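Local coordinates for major pilin backbone protein T-antigen, T13 (Streptococcus pyogenes, PDB 6BBT) that forms the backbone of the pilus on the bacterial surface and is the T-antigen used in Lancefield serotyping, at residues Lys225-Asp237 against Tyr258-Asp271. Residues are numbered along the deposited sequence; the frame is centred on the assembly and turned at random.
Sequences KLPIGISYKLTED and YVLGNLQKTDESAD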
ATOM      1  N   LYS A 225     -12.705   2.551  -7.541  1.00 16.70           N
ATOM      2  CA  LYS A 225     -11.427   2.787  -6.888  1.00 17.20           C
ATOM      3  C   LYS A 225     -11.468   2.105  -5.512  1.00 16.51           C
ATOM      4  O   LYS A 225     -11.293   2.732  -4.482  1.00 16.45           O
ATOM      5  CB  LYS A 225     -11.169   4.293  -6.786  1.00 18.14           C
ATOM      6  CG  LYS A 225     -11.052   5.013  -8.154  1.00 19.35           C
ATOM      7  CD  LYS A 225     -10.958   6.532  -8.029  1.00 20.21           C
ATOM      8  CE  LYS A 225     -11.065   7.238  -9.391  1.00 21.44           C
ATOM      9  NZ  LYS A 225     -10.949   8.743  -9.300  1.00 20.93           N
ATOM     10  N   LEU A 226     -11.706   0.800  -5.542  1.00 16.28           N
ATOM     11  CA  LEU A 226     -11.952   0.008  -4.363  1.00 16.17           C
ATOM     12  C   LEU A 226     -10.620  -0.503  -3.780  1.00 15.99           C
ATOM     13  O   LEU A 226      -9.776  -0.977  -4.537  1.00 15.38           O
ATOM     14  CB  LEU A 226     -12.847  -1.170  -4.749  1.00 17.39           C
ATOM     15  CG  LEU A 226     -13.433  -2.045  -3.654  1.00 17.65           C
ATOM     16  CD1 LEU A 226     -14.346  -1.300  -2.692  1.00 18.13           C
ATOM     17  CD2 LEU A 226     -14.201  -3.172  -4.301  1.00 18.64           C
ATOM     18  N   PRO A 227     -10.428  -0.407  -2.447  1.00 15.45           N
ATOM     19  CA  PRO A 227      -9.212  -0.933  -1.854  1.00 15.63           C
ATOM     20  C   PRO A 227      -9.072  -2.441  -2.053  1.00 16.45           C
ATOM     21  O   PRO A 227     -10.075  -3.170  -2.051  1.00 16.51           O
ATOM     22  CB  PRO A 227      -9.346  -0.591  -0.366  1.00 15.49           C
ATOM     23  CG  PRO A 227     -10.292   0.533  -0.313  1.00 15.77           C
ATOM     24  CD  PRO A 227     -11.250   0.308  -1.451  1.00 15.52           C
ATOM     25  N   ILE A 228      -7.832  -2.872  -2.280  1.00 17.52           N
ATOM     26  CA  ILE A 228      -7.498  -4.280  -2.461  1.00 18.47           C
ATOM     27  C   ILE A 228      -7.305  -4.923  -1.100  1.00 18.90           C
ATOM     28  O   ILE A 228      -6.661  -4.356  -0.223  1.00 19.10           O
ATOM     29  CB  ILE A 228      -6.262  -4.459  -3.361  1.00 18.81           C
ATOM     30  CG1 ILE A 228      -6.673  -4.136  -4.792  1.00 18.00           C
ATOM     31  CG2 ILE A 228      -5.720  -5.903  -3.271  1.00 19.52           C
ATOM     32  CD1 ILE A 228      -5.538  -4.013  -5.763  1.00 18.54           C
ATOM     33  N   GLY A 229      -7.897  -6.097  -0.920  1.00 20.65           N
ATOM     34  CA  GLY A 229      -7.731  -6.848   0.314  1.00 22.05           C
ATOM     35  C   GLY A 229      -8.808  -6.630   1.357  1.00 23.81           C
ATOM     36  O   GLY A 229      -8.730  -7.222   2.428  1.00 26.92           O
ATOM     37  N   ILE A 230      -9.809  -5.786   1.094  1.00 22.79           N
ATOM     38  CA  ILE A 230     -10.923  -5.684   2.039  1.00 22.85           C
ATOM     39  C   ILE A 230     -11.961  -6.723   1.688  1.00 21.11           C
ATOM     40  O   ILE A 230     -11.975  -7.233   0.580  1.00 22.92           O
ATOM     41  CB  ILE A 230     -11.555  -4.277   2.124  1.00 23.67           C
ATOM     42  CG1 ILE A 230     -12.139  -3.801   0.795  1.00 24.04           C
ATOM     43  CG2 ILE A 230     -10.523  -3.296   2.659  1.00 24.65           C
ATOM     44  CD1 ILE A 230     -13.062  -2.608   0.989  1.00 25.01           C
ATOM     45  N   SER A 231     -12.824  -7.037   2.630  1.00 20.01           N
ATOM     46  CA  SER A 231     -13.886  -7.980   2.397  1.00 19.85           C
ATOM     47  C   SER A 231     -15.209  -7.227   2.345  1.00 18.82           C
ATOM     48  O   SER A 231     -15.376  -6.206   3.016  1.00 19.49           O
ATOM     49  CB  SER A 231     -13.905  -9.037   3.476  1.00 21.07           C
ATOM     50  OG  SER A 231     -12.762  -9.855   3.384  1.00 23.63           O
ATOM     51  N   TYR A 232     -16.126  -7.715   1.525  1.00 16.93           N
ATOM     52  CA  TYR A 232     -17.467  -7.151   1.434  1.00 16.79           C
ATOM     53  C   TYR A 232     -18.524  -8.242   1.440  1.00 17.42           C
ATOM     54  O   TYR A 232     -18.238  -9.390   1.125  1.00 16.84           O
ATOM     55  CB  TYR A 232     -17.629  -6.299   0.171  1.00 16.51           C
ATOM     56  CG  TYR A 232     -17.483  -7.046  -1.137  1.00 16.73           C
ATOM     57  CD1 TYR A 232     -18.573  -7.689  -1.729  1.00 17.19           C
ATOM     58  CD2 TYR A 232     -16.249  -7.114  -1.792  1.00 17.00           C
ATOM     59  CE1 TYR A 232     -18.444  -8.371  -2.936  1.00 16.56           C
ATOM     60  CE2 TYR A 232     -16.112  -7.794  -2.993  1.00 17.04           C
ATOM     61  CZ  TYR A 232     -17.208  -8.423  -3.555  1.00 17.25           C
ATOM     62  OH  TYR A 232     -17.075  -9.091  -4.755  1.00 19.08           O
ATOM     63  N   LYS A 233     -19.748  -7.874   1.792  1.00 17.67           N
ATOM     64  CA  LYS A 233     -20.861  -8.755   1.550  1.00 19.08           C
ATOM     65  C   LYS A 233     -22.046  -7.990   0.974  1.00 17.62           C
ATOM     66  O   LYS A 233     -22.298  -6.829   1.330  1.00 15.40           O
ATOM     67  CB  LYS A 233     -21.230  -9.564   2.781  1.00 22.68           C
ATOM     68  CG  LYS A 233     -21.774  -8.786   3.928  1.00 25.53           C
ATOM     69  CD  LYS A 233     -22.318  -9.711   5.017  1.00 28.89           C
ATOM     70  CE  LYS A 233     -21.207 -10.350   5.830  1.00 30.50           C
ATOM     71  NZ  LYS A 233     -21.685 -10.719   7.199  1.00 32.70           N
ATOM     72  N   LEU A 234     -22.724  -8.650   0.044  1.00 17.09           N
ATOM     73  CA  LEU A 234     -23.871  -8.088  -0.657  1.00 17.64           C
ATOM     74  C   LEU A 234     -25.061  -8.973  -0.361  1.00 18.39           C
ATOM     75  O   LEU A 234     -24.964 -10.187  -0.447  1.00 18.18           O
ATOM     76  CB  LEU A 234     -23.617  -8.054  -2.160  1.00 17.85           C
ATOM     77  CG  LEU A 234     -24.759  -7.494  -3.025  1.00 18.21           C
ATOM     78  CD1 LEU A 234     -24.978  -6.014  -2.748  1.00 18.13           C
ATOM     79  CD2 LEU A 234     -24.475  -7.753  -4.500  1.00 18.17           C
ATOM     80  N   THR A 235     -26.177  -8.364   0.005  1.00 18.97           N
ATOM     81  CA  THR A 235     -27.434  -9.085   0.135  1.00 19.11           C
ATOM     82  C   THR A 235     -28.510  -8.367  -0.663  1.00 19.17           C
ATOM     83  O   THR A 235     -28.345  -7.202  -1.040  1.00 17.07           O
ATOM     84  CB  THR A 235     -27.887  -9.168   1.596  1.00 19.62           C
ATOM     85  OG1 THR A 235     -28.021  -7.853   2.115  1.00 19.35           O
ATOM     86  CG2 THR A 235     -26.896  -9.909   2.439  1.00 20.31           C
ATOM     87  N   GLU A 236     -29.592  -9.081  -0.940  1.00 19.95           N
ATOM     88  CA  GLU A 236     -30.779  -8.500  -1.563  1.00 21.25           C
ATOM     89  C   GLU A 236     -31.956  -8.891  -0.709  1.00 21.69           C
ATOM     90  O   GLU A 236     -32.099 -10.045  -0.354  1.00 23.29           O
ATOM     91  CB  GLU A 236     -30.984  -9.022  -2.999  1.00 22.38           C
ATOM     92  CG  GLU A 236     -32.049  -8.251  -3.804  1.00 23.71           C
ATOM     93  CD  GLU A 236     -32.504  -8.982  -5.065  1.00 24.92           C
ATOM     94  OE1 GLU A 236     -31.968  -8.697  -6.155  1.00 28.43           O
ATOM     95  OE2 GLU A 236     -33.403  -9.845  -4.973  1.00 24.02           O
ATOM     96  N   ASP A 237     -32.827  -7.949  -0.395  1.00 24.23           N
ATOM     97  CA  ASP A 237     -34.072  -8.290   0.289  1.00 25.97           C
ATOM     98  C   ASP A 237     -34.902  -9.293  -0.524  1.00 26.73           C
ATOM     99  O   ASP A 237     -34.888  -9.273  -1.769  1.00 24.76           O
ATOM    100  CB  ASP A 237     -34.893  -7.038   0.572  1.00 27.96           C
ATOM    101  CG  ASP A 237     -34.224  -6.114   1.570  1.00 29.26           C
ATOM    102  OD1 ASP A 237     -33.252  -6.536   2.217  1.00 30.00           O
ATOM    103  OD2 ASP A 237     -34.677  -4.968   1.714  1.00 32.38           O
ATOM    104  N   TYR A 258     -21.826 -16.633  -6.570  1.00 25.37           N
ATOM    105  CA  TYR A 258     -21.692 -15.841  -5.362  1.00 23.73           C
ATOM    106  C   TYR A 258     -22.978 -16.042  -4.574  1.00 23.95           C
ATOM    107  O   TYR A 258     -24.073 -15.784  -5.083  1.00 22.52           O
ATOM    108  CB  TYR A 258     -21.445 -14.346  -5.676  1.00 23.62           C
ATOM    109  CG  TYR A 258     -21.487 -13.519  -4.418  1.00 23.34           C
ATOM    110  CD1 TYR A 258     -20.489 -13.654  -3.441  1.00 23.67           C
ATOM    111  CD2 TYR A 258     -22.551 -12.671  -4.151  1.00 23.39           C
ATOM    112  CE1 TYR A 258     -20.556 -12.950  -2.242  1.00 24.07           C
ATOM    113  CE2 TYR A 258     -22.613 -11.936  -2.970  1.00 23.57           C
ATOM    114  CZ  TYR A 258     -21.620 -12.081  -2.014  1.00 23.65           C
ATOM    115  OH  TYR A 258     -21.708 -11.389  -0.825  1.00 22.49           O
ATOM    116  N   VAL A 259     -22.844 -16.524  -3.338  1.00 24.12           N
ATOM    117  CA  VAL A 259     -23.963 -16.679  -2.428  1.00 23.69           C
ATOM    118  C   VAL A 259     -24.143 -15.372  -1.659  1.00 23.74           C
ATOM    119  O   VAL A 259     -23.266 -14.976  -0.879  1.00 22.67           O
ATOM    120  CB  VAL A 259     -23.701 -17.804  -1.404  1.00 24.87           C
ATOM    121  CG1 VAL A 259     -24.825 -17.880  -0.366  1.00 24.38           C
ATOM    122  CG2 VAL A 259     -23.536 -19.129  -2.138  1.00 26.19           C
ATOM    123  N   LEU A 260     -25.300 -14.742  -1.844  1.00 22.88           N
ATOM    124  CA  LEU A 260     -25.590 -13.452  -1.248  1.00 22.62           C
ATOM    125  C   LEU A 260     -25.547 -13.595   0.256  1.00 21.61           C
ATOM    126  O   LEU A 260     -26.081 -14.559   0.787  1.00 21.84           O
ATOM    127  CB  LEU A 260     -26.976 -12.952  -1.698  1.00 24.33           C
ATOM    128  CG  LEU A 260     -27.162 -12.570  -3.169  1.00 24.66           C
ATOM    129  CD1 LEU A 260     -28.612 -12.197  -3.426  1.00 27.18           C
ATOM    130  CD2 LEU A 260     -26.280 -11.412  -3.549  1.00 24.87           C
ATOM    131  N   GLY A 261     -24.897 -12.651   0.930  1.00 20.80           N
ATOM    132  CA  GLY A 261     -24.637 -12.731   2.385  1.00 20.76           C
ATOM    133  C   GLY A 261     -23.257 -13.247   2.786  1.00 20.68           C
ATOM    134  O   GLY A 261     -22.872 -13.118   3.954  1.00 20.86           O
ATOM    135  N   ASN A 262     -22.515 -13.813   1.837  1.00 20.19           N
ATOM    136  CA  ASN A 262     -21.162 -14.320   2.089  1.00 23.19           C
ATOM    137  C   ASN A 262     -20.103 -13.234   1.932  1.00 22.30           C
ATOM    138  O   ASN A 262     -20.226 -12.384   1.078  1.00 22.52           O
ATOM    139  CB  ASN A 262     -20.795 -15.477   1.136  1.00 23.72           C
ATOM    140  CG  ASN A 262     -21.388 -16.819   1.560  1.00 26.66           C
ATOM    141  OD1 ASN A 262     -20.689 -17.817   1.551  1.00 32.69           O
ATOM    142  ND2 ASN A 262     -22.663 -16.853   1.899  1.00 26.44           N
ATOM    143  N   LEU A 263     -19.054 -13.297   2.748  1.00 23.19           N
ATOM    144  CA  LEU A 263     -17.903 -12.408   2.605  1.00 24.18           C
ATOM    145  C   LEU A 263     -17.114 -12.763   1.383  1.00 23.70           C
ATOM    146  O   LEU A 263     -16.845 -13.931   1.152  1.00 24.67           O
ATOM    147  CB  LEU A 263     -16.953 -12.483   3.798  1.00 26.27           C
ATOM    148  CG  LEU A 263     -17.237 -11.598   5.007  1.00 29.34           C
ATOM    149  CD1 LEU A 263     -16.084 -11.770   5.991  1.00 32.00           C
ATOM    150  CD2 LEU A 263     -17.426 -10.134   4.634  1.00 29.78           C
ATOM    151  N   GLN A 264     -16.740 -11.745   0.610  1.00 21.75           N
ATOM    152  CA  GLN A 264     -15.859 -11.901  -0.527  1.00 21.48           C
ATOM    153  C   GLN A 264     -14.700 -10.915  -0.347  1.00 21.11           C
ATOM    154  O   GLN A 264     -14.926  -9.767  -0.008  1.00 18.20           O
ATOM    155  CB  GLN A 264     -16.630 -11.597  -1.813  1.00 21.99           C
ATOM    156  CG  GLN A 264     -15.825 -11.640  -3.098  1.00 22.55           C
ATOM    157  CD  GLN A 264     -15.240 -13.011  -3.396  1.00 23.05           C
ATOM    158  OE1 GLN A 264     -15.851 -14.037  -3.102  1.00 23.57           O
ATOM    159  NE2 GLN A 264     -14.060 -13.027  -3.988  1.00 22.96           N
ATOM    160  N   LYS A 265     -13.473 -11.376  -0.571  1.00 21.31           N
ATOM    161  CA  LYS A 265     -12.298 -10.520  -0.429  1.00 22.43           C
ATOM    162  C   LYS A 265     -11.940  -9.897  -1.777  1.00 21.33           C
ATOM    163  O   LYS A 265     -11.942 -10.599  -2.794  1.00 21.22           O
ATOM    164  CB  LYS A 265     -11.124 -11.331   0.098  1.00 25.51           C
ATOM    165  CG  LYS A 265      -9.919 -10.464   0.419  1.00 30.34           C
ATOM    166  CD  LYS A 265      -8.725 -11.253   0.944  1.00 33.50           C
ATOM    167  CE  LYS A 265      -8.605 -11.135   2.452  1.00 38.34           C
ATOM    168  NZ  LYS A 265      -7.355 -11.773   2.954  1.00 43.64           N
ATOM    169  N   THR A 266     -11.613  -8.603  -1.793  1.00 19.72           N
ATOM    170  CA  THR A 266     -11.189  -7.950  -3.023  1.00 19.92           C
ATOM    171  C   THR A 266      -9.722  -8.286  -3.281  1.00 20.93           C
ATOM    172  O   THR A 266      -8.939  -8.415  -2.343  1.00 19.90           O
ATOM    173  CB  THR A 266     -11.335  -6.405  -2.972  1.00 19.60           C
ATOM    174  OG1 THR A 266     -10.398  -5.851  -2.048  1.00 18.94           O
ATOM    175  CG2 THR A 266     -12.760  -5.992  -2.571  1.00 19.08           C
ATOM    176  N   ASP A 267      -9.365  -8.402  -4.550  1.00 22.52           N
ATOM    177  CA  ASP A 267      -7.973  -8.627  -4.963  1.00 25.27           C
ATOM    178  C   ASP A 267      -7.713  -7.836  -6.246  1.00 25.59           C
ATOM    179  O   ASP A 267      -8.459  -6.902  -6.539  1.00 23.85           O
ATOM    180  CB  ASP A 267      -7.685 -10.136  -5.083  1.00 26.85           C
ATOM    181  CG  ASP A 267      -8.521 -10.823  -6.147  1.00 28.75           C
ATOM    182  OD1 ASP A 267      -8.914 -10.196  -7.161  1.00 28.06           O
ATOM    183  OD2 ASP A 267      -8.798 -12.028  -5.962  1.00 34.26           O
ATOM    184  N   GLU A 268      -6.712  -8.212  -7.037  1.00 27.50           N
ATOM    185  CA  GLU A 268      -6.255  -7.342  -8.121  1.00 29.21           C
ATOM    186  C   GLU A 268      -7.163  -7.375  -9.351  1.00 28.11           C
ATOM    187  O   GLU A 268      -7.175  -6.430 -10.133  1.00 28.19           O
ATOM    188  CB  GLU A 268      -4.796  -7.645  -8.501  1.00 33.77           C
ATOM    189  CG  GLU A 268      -3.878  -7.884  -7.293  1.00 38.53           C
ATOM    190  CD  GLU A 268      -2.631  -7.016  -7.257  1.00 42.80           C
ATOM    191  OE1 GLU A 268      -2.039  -6.730  -8.325  1.00 47.44           O
ATOM    192  OE2 GLU A 268      -2.235  -6.629  -6.132  1.00 45.12           O
ATOM    193  N   SER A 269      -7.951  -8.425  -9.524  1.00 26.81           N
ATOM    194  CA  SER A 269      -8.839  -8.477 -10.691  1.00 27.87           C
ATOM    195  C   SER A 269     -10.136  -7.689 -10.469  1.00 26.94           C
ATOM    196  O   SER A 269     -10.692  -7.711  -9.383  1.00 26.73           O
ATOM    197  CB  SER A 269      -9.157  -9.919 -11.067  1.00 29.37           C
ATOM    198  OG  SER A 269      -9.742 -10.606  -9.995  1.00 32.09           O
ATOM    199  N   ALA A 270     -10.611  -7.013 -11.511  1.00 26.81           N
ATOM    200  CA  ALA A 270     -11.915  -6.324 -11.483  1.00 28.19           C
ATOM    201  C   ALA A 270     -13.091  -7.298 -11.365  1.00 28.33           C
ATOM    202  O   ALA A 270     -13.211  -8.198 -12.191  1.00 33.33           O
ATOM    203  CB  ALA A 270     -12.073  -5.471 -12.724  1.00 27.81           C
ATOM    204  N   ASP A 271     -13.936  -7.115 -10.341  1.00 26.97           N
ATOM    205  CA  ASP A 271     -15.076  -8.013 -10.045  1.00 26.61           C
ATOM    206  C   ASP A 271     -16.350  -7.461 -10.724  1.00 25.08           C
ATOM    207  O   ASP A 271     -16.581  -6.240 -10.737  1.00 24.07           O
ATOM    208  CB  ASP A 271     -15.404  -8.075  -8.539  1.00 26.96           C
ATOM    209  CG  ASP A 271     -14.464  -8.966  -7.700  1.00 29.02           C
ATOM    210  OD1 ASP A 271     -13.587  -9.658  -8.289  1.00 24.15           O
ATOM    211  OD2 ASP A 271     -14.657  -8.948  -6.410  1.00 26.62           O
TER
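Tyr232 and Gln264 form an antiparallel hydrogen-bonded pair between strand 231-236 and the short strand 264-265. Tyr232 N donates to Gln264 O and Gln264 N to Tyr232 O, both at 2.8 Å. Thr266 N extends the pairing to Ile230 O, with a nearly straight N-H...O angle of 172°. At the far end the type II turn 259-262 gives Gly261 N to Leu234 O.

Two hydroxyls supplement the backbone bonds where the pairing becomes irregular. Thr266 OG1 sits between its own backbone N and carbonyl carbon (chi1 68°) and so reaches into the 227-230 bend. It donates to Pro227 O at 2.7 Å, on a lone pair. It also accepts weak bonds from Gly229 N and Ile230 N. Gly229 N also reaches Thr266 O, from above the carbonyl plane, so its N-H is shared between two acceptors. Tyr258 OH receives Leu234 N at 3.0 Å and donates to Asn262 O at 2.6 Å, bridging strand and turn.

The Tyr232 ring packs against Gln264 and Thr266. Gln264 CB lies over one face, 4.0 Å from the ring centroid, in a CH-pi contact. Thr266 CG2 meets the ring edge. The phenol OH donates to Asp271 OD2 at 2.9 Å, on the anti side but tilted well out of the carboxylate plane.

Among apolar contacts, Leu226 CD2 touches Thr266 CG2 at 3.6 Å. Leu234 runs beside Leu260, and its CB packs on Tyr258 CE2.

Both segments lie in the DUF7601 domain (transthyretin clan). Strand 264-265 is one of two edge strands of a four-stranded antiparallel sheet within the chain; strand 176-183 flanks strand 231-236 on its other side. Buried Asp271 begins strand 271-279 of another sheet, so the Tyr232 bond satisfies one carboxylate oxygen and links two sheets. Main-chain bonds thus fix the edge strand's register, while hydroxyls tie down the irregular chain at both its ends.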